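Local atomic coordinates of rieske iron-sulfur protein soxF (Sulfolobus acidocaldarius, PDB entry 1JM1), a protein that binds a [2Fe-2S] cluster and probably transfers electrons in the archaeal respiratory chain. Residues 48-51 / 55-58; 79-82 / 86-89. All blocks are in the same frame, centred on the assembly; numbering follows the deposited sequence.

Overall arrangement
The chain leaves strand 43-48 for the short helix 49-53 and doubles back, so that interaction 1 (48-51 with 55-58) closes a small helical loop leading to strand 59-61. After strand 77-79 it reverses again. Interaction 2 (79-82 with 86-89) closes this second loop at the entry to strand 87-91, which pairs with 43-48 in an antiparallel sheet. The two loops follow in series, neither nested nor crossed, their centres about 8 Å apart. They meet through two probable backbone hydrogen bonds: T58 O to G80 N joins the loop after the helix to the loop after strand 77-79, and L49 N to T86 O joins the helix start to the residue before strand 87-91.

Interaction 1 (48-51 / 55-58); sequences DLQA and QQIT
Q50 and Q55 form the tight part of this contact: Q55 O lies 3.1 Å from Q50 CA in a CA-H...O approach, and Q50 CB follows at 3.3 Å. The same carbonyl receives a weak bond from I57 N, which closes an inverse gamma turn centred on Q56 and turns the chain back along the first helical residues. On the inner side, L49 and I57 cross obliquely in apolar contact, with L49 CD1 4.0 Å from I57 CG2, I57 being modelled in two conformers. L49 is buried; beyond the pair, I57 also touches K134.

The outer side is looser. With CG anti to the backbone N (chi1 178°) and the chain extended, Q50 runs alongside Q56 in the same direction, their amide planes 28° apart. Q50 OE1 stays 3.7 Å from Q56 CB, and a water joins the amides, accepting a weak bond from Q50 NE2 and donating to Q56 OE1. Q56 is modelled in two conformers, so the bridge is tentative.

At the helix start, D48 is the N-cap: its OD1 receives A51 N at 3.0 Å from above the carboxylate plane, and Q50 N more weakly. T86 OG1 is a further partner of OD1, tying the cap to the next loop. T53 OG1, hydrogen-bonded to both L49 O and Q55 N, is a polar link between the segments. Their direct contacts are apolar packing and one CA-H...O approach, whereas the glutamine amides rely on a water and a weak bond; the paired conformers of Q56 and I57 are consistent with some freedom on the 55-58 side.

Interaction 2 (79-82 / 86-89); sequences KGVG and TIFA
F88 carries its CG anti to the carbonyl carbon and beside the backbone N (chi1 -61°), which brings the ring to the opposing segment, one face against G80. G80 CA stands over that face, offset toward the rim and 3.7 Å from the ring centroid, in a CH-pi contact. G80 has no side chain to hold the two apart, and F88 CE2 comes within 3.3 Å of G80 N. One residue along, V81 and I87 make a single antiparallel bridge, a hydrogen-bonded pair. V81 N donates to I87 O at 2.9 Å (158° at the hydrogen), and I87 N returns a longer bond of 3.3 Å to V81 O; both carbonyls are met in plane, on a lone pair. The bridge closes a chain reversal within the sequence range of the Rieske [2Fe-2S] domain, away from the cluster site; strand 87-91 bonds on through its backbone to strand 43-48 (F88 with V47) and strand 151-155 (A89 with V151). The V81 and I87 side chains cross at about a right angle, V81 CG2 lying 4.0 Å from I87 CB, and both pack on L153. I87 O also lies 2.9 Å from a water that is 2.8 Å from K79 O, two acceptors that compete for its protons with others nearby.

Interaction 1 (48-51 / 55-58)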
# COMPACT_ATOMS: atom_id res chain seq x y z
N ASP A 48 -3.14 7.88 4.53
CA ASP A 48 -3.52 8.24 5.89
C ASP A 48 -4.95 7.83 6.04
O ASP A 48 -5.88 8.48 5.51
CB ASP A 48 -3.29 9.69 6.20
CG ASP A 48 -3.64 10.01 7.66
OD1 ASP A 48 -4.54 9.44 8.23
OD2 ASP A 48 -3.05 11.00 8.18
N LEU A 49 -5.20 6.68 6.73
CA LEU A 49 -6.54 6.15 6.80
C LEU A 49 -7.46 7.01 7.63
O LEU A 49 -8.70 6.94 7.40
CB LEU A 49 -6.57 4.71 7.26
CG LEU A 49 -6.04 3.66 6.27
CD1 LEU A 49 -6.09 2.26 6.85
CD2 LEU A 49 -6.84 3.64 4.96
N GLN A 50 -6.97 7.81 8.55
CA GLN A 50 -7.85 8.73 9.30
C GLN A 50 -8.25 9.90 8.43
O GLN A 50 -9.42 10.30 8.43
CB GLN A 50 -7.12 9.15 10.59
CG GLN A 50 -7.96 10.16 11.40
CD GLN A 50 -7.29 10.42 12.77
OE1 GLN A 50 -8.04 10.36 13.70
NE2 GLN A 50 -6.08 10.80 12.82
N ALA A 51 -7.30 10.49 7.67
CA ALA A 51 -7.70 11.53 6.76
C ALA A 51 -8.71 11.03 5.74
O ALA A 51 -9.67 11.71 5.39
CB ALA A 51 -6.45 12.12 6.08
N GLN A 55 -12.03 8.13 10.62
CA GLN A 55 -11.88 7.18 11.70
C GLN A 55 -10.43 7.04 12.13
O GLN A 55 -9.53 7.04 11.29
CB GLN A 55 -12.41 5.81 11.34
CG GLN A 55 -13.85 5.74 10.95
CD GLN A 55 -14.32 4.35 10.60
OE1 GLN A 55 -15.00 4.14 9.59
NE2 GLN A 55 -13.96 3.34 11.38
N GLN A 56 -10.23 6.90 13.44
CA GLN A 56 -8.86 6.77 13.95
C GLN A 56 -8.37 5.38 13.79
O GLN A 56 -8.31 4.60 14.78
CB GLN A 56 -8.91 7.21 15.44
CG GLN A 56 -7.51 7.48 16.03
CD GLN A 56 -7.36 7.77 17.50
OE1 GLN A 56 -6.55 8.62 17.90
NE2 GLN A 56 -8.18 7.14 18.36
N ILE A 57 -7.98 4.97 12.67
CA ILE A 57 -7.48 3.62 12.35
C ILE A 57 -5.98 3.61 12.58
O ILE A 57 -5.24 4.27 11.82
CB ILE A 57 -7.89 3.20 10.93
CG1 ILE A 57 -9.44 3.17 10.76
CG2 ILE A 57 -7.29 1.85 10.60
CD1 ILE A 57 -9.79 3.35 9.29
N THR A 58 -5.54 2.87 13.57
CA THR A 58 -4.14 2.86 13.98
C THR A 58 -3.50 1.49 13.87
O THR A 58 -2.28 1.38 14.06
CB THR A 58 -3.91 3.41 15.38
OG1 THR A 58 -4.61 2.60 16.31
CG2 THR A 58 -4.43 4.85 15.52
O HOH W 1 -4.91 9.83 15.49

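Interaction 2 (79-82 / 86-89)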
# COMPACT_ATOMS: atom_id res chain seq x y z
N LYS A 79 0.97 -1.78 12.33
CA LYS A 79 0.65 -0.53 13.03
C LYS A 79 0.80 0.64 12.09
O LYS A 79 1.76 0.74 11.32
CB LYS A 79 1.60 -0.34 14.25
CG LYS A 79 1.24 -1.42 15.39
CD LYS A 79 1.83 -1.15 16.70
CE LYS A 79 1.33 -2.12 17.77
NZ LYS A 79 1.32 -3.49 17.20
N GLY A 80 -0.14 1.57 12.15
CA GLY A 80 -0.02 2.81 11.44
C GLY A 80 1.13 3.62 12.01
O GLY A 80 1.42 3.55 13.22
N VAL A 81 1.77 4.42 11.17
CA VAL A 81 2.95 5.15 11.60
C VAL A 81 2.73 6.67 11.59
O VAL A 81 1.74 7.20 11.06
CB VAL A 81 4.21 4.77 10.77
CG1 VAL A 81 4.43 3.26 10.83
CG2 VAL A 81 4.12 5.29 9.34
N GLY A 82 3.70 7.34 12.21
CA GLY A 82 3.70 8.77 12.37
C GLY A 82 3.04 9.18 13.65
O GLY A 82 2.51 8.35 14.41
N THR A 86 -1.58 6.70 11.95
CA THR A 86 -2.64 6.40 10.98
C THR A 86 -2.15 6.22 9.56
O THR A 86 -2.99 6.12 8.66
CB THR A 86 -3.70 7.51 11.05
OG1 THR A 86 -3.04 8.76 10.82
CG2 THR A 86 -4.43 7.51 12.40
N ILE A 87 -0.84 6.18 9.32
CA ILE A 87 -0.31 6.05 7.96
C ILE A 87 0.08 4.61 7.67
O ILE A 87 0.85 3.99 8.44
CB ILE A 87 0.87 7.00 7.74
CG1 ILE A 87 0.38 8.45 7.86
CG2 ILE A 87 1.50 6.72 6.38
CD1 ILE A 87 1.44 9.45 7.94
N PHE A 88 -0.44 4.10 6.57
CA PHE A 88 -0.25 2.74 6.09
C PHE A 88 0.21 2.82 4.63
O PHE A 88 0.18 3.89 4.01
CB PHE A 88 -1.58 1.95 6.19
CG PHE A 88 -2.06 1.84 7.61
CD1 PHE A 88 -2.84 2.83 8.17
CD2 PHE A 88 -1.72 0.74 8.37
CE1 PHE A 88 -3.29 2.73 9.48
CE2 PHE A 88 -2.15 0.61 9.68
CZ PHE A 88 -2.96 1.61 10.20
N ALA A 89 0.57 1.68 4.07
CA ALA A 89 0.97 1.63 2.67
C ALA A 89 0.66 0.27 2.07
O ALA A 89 0.71 -0.75 2.74
CB ALA A 89 2.45 1.95 2.52
O HOH W 2 1.99 1.37 8.59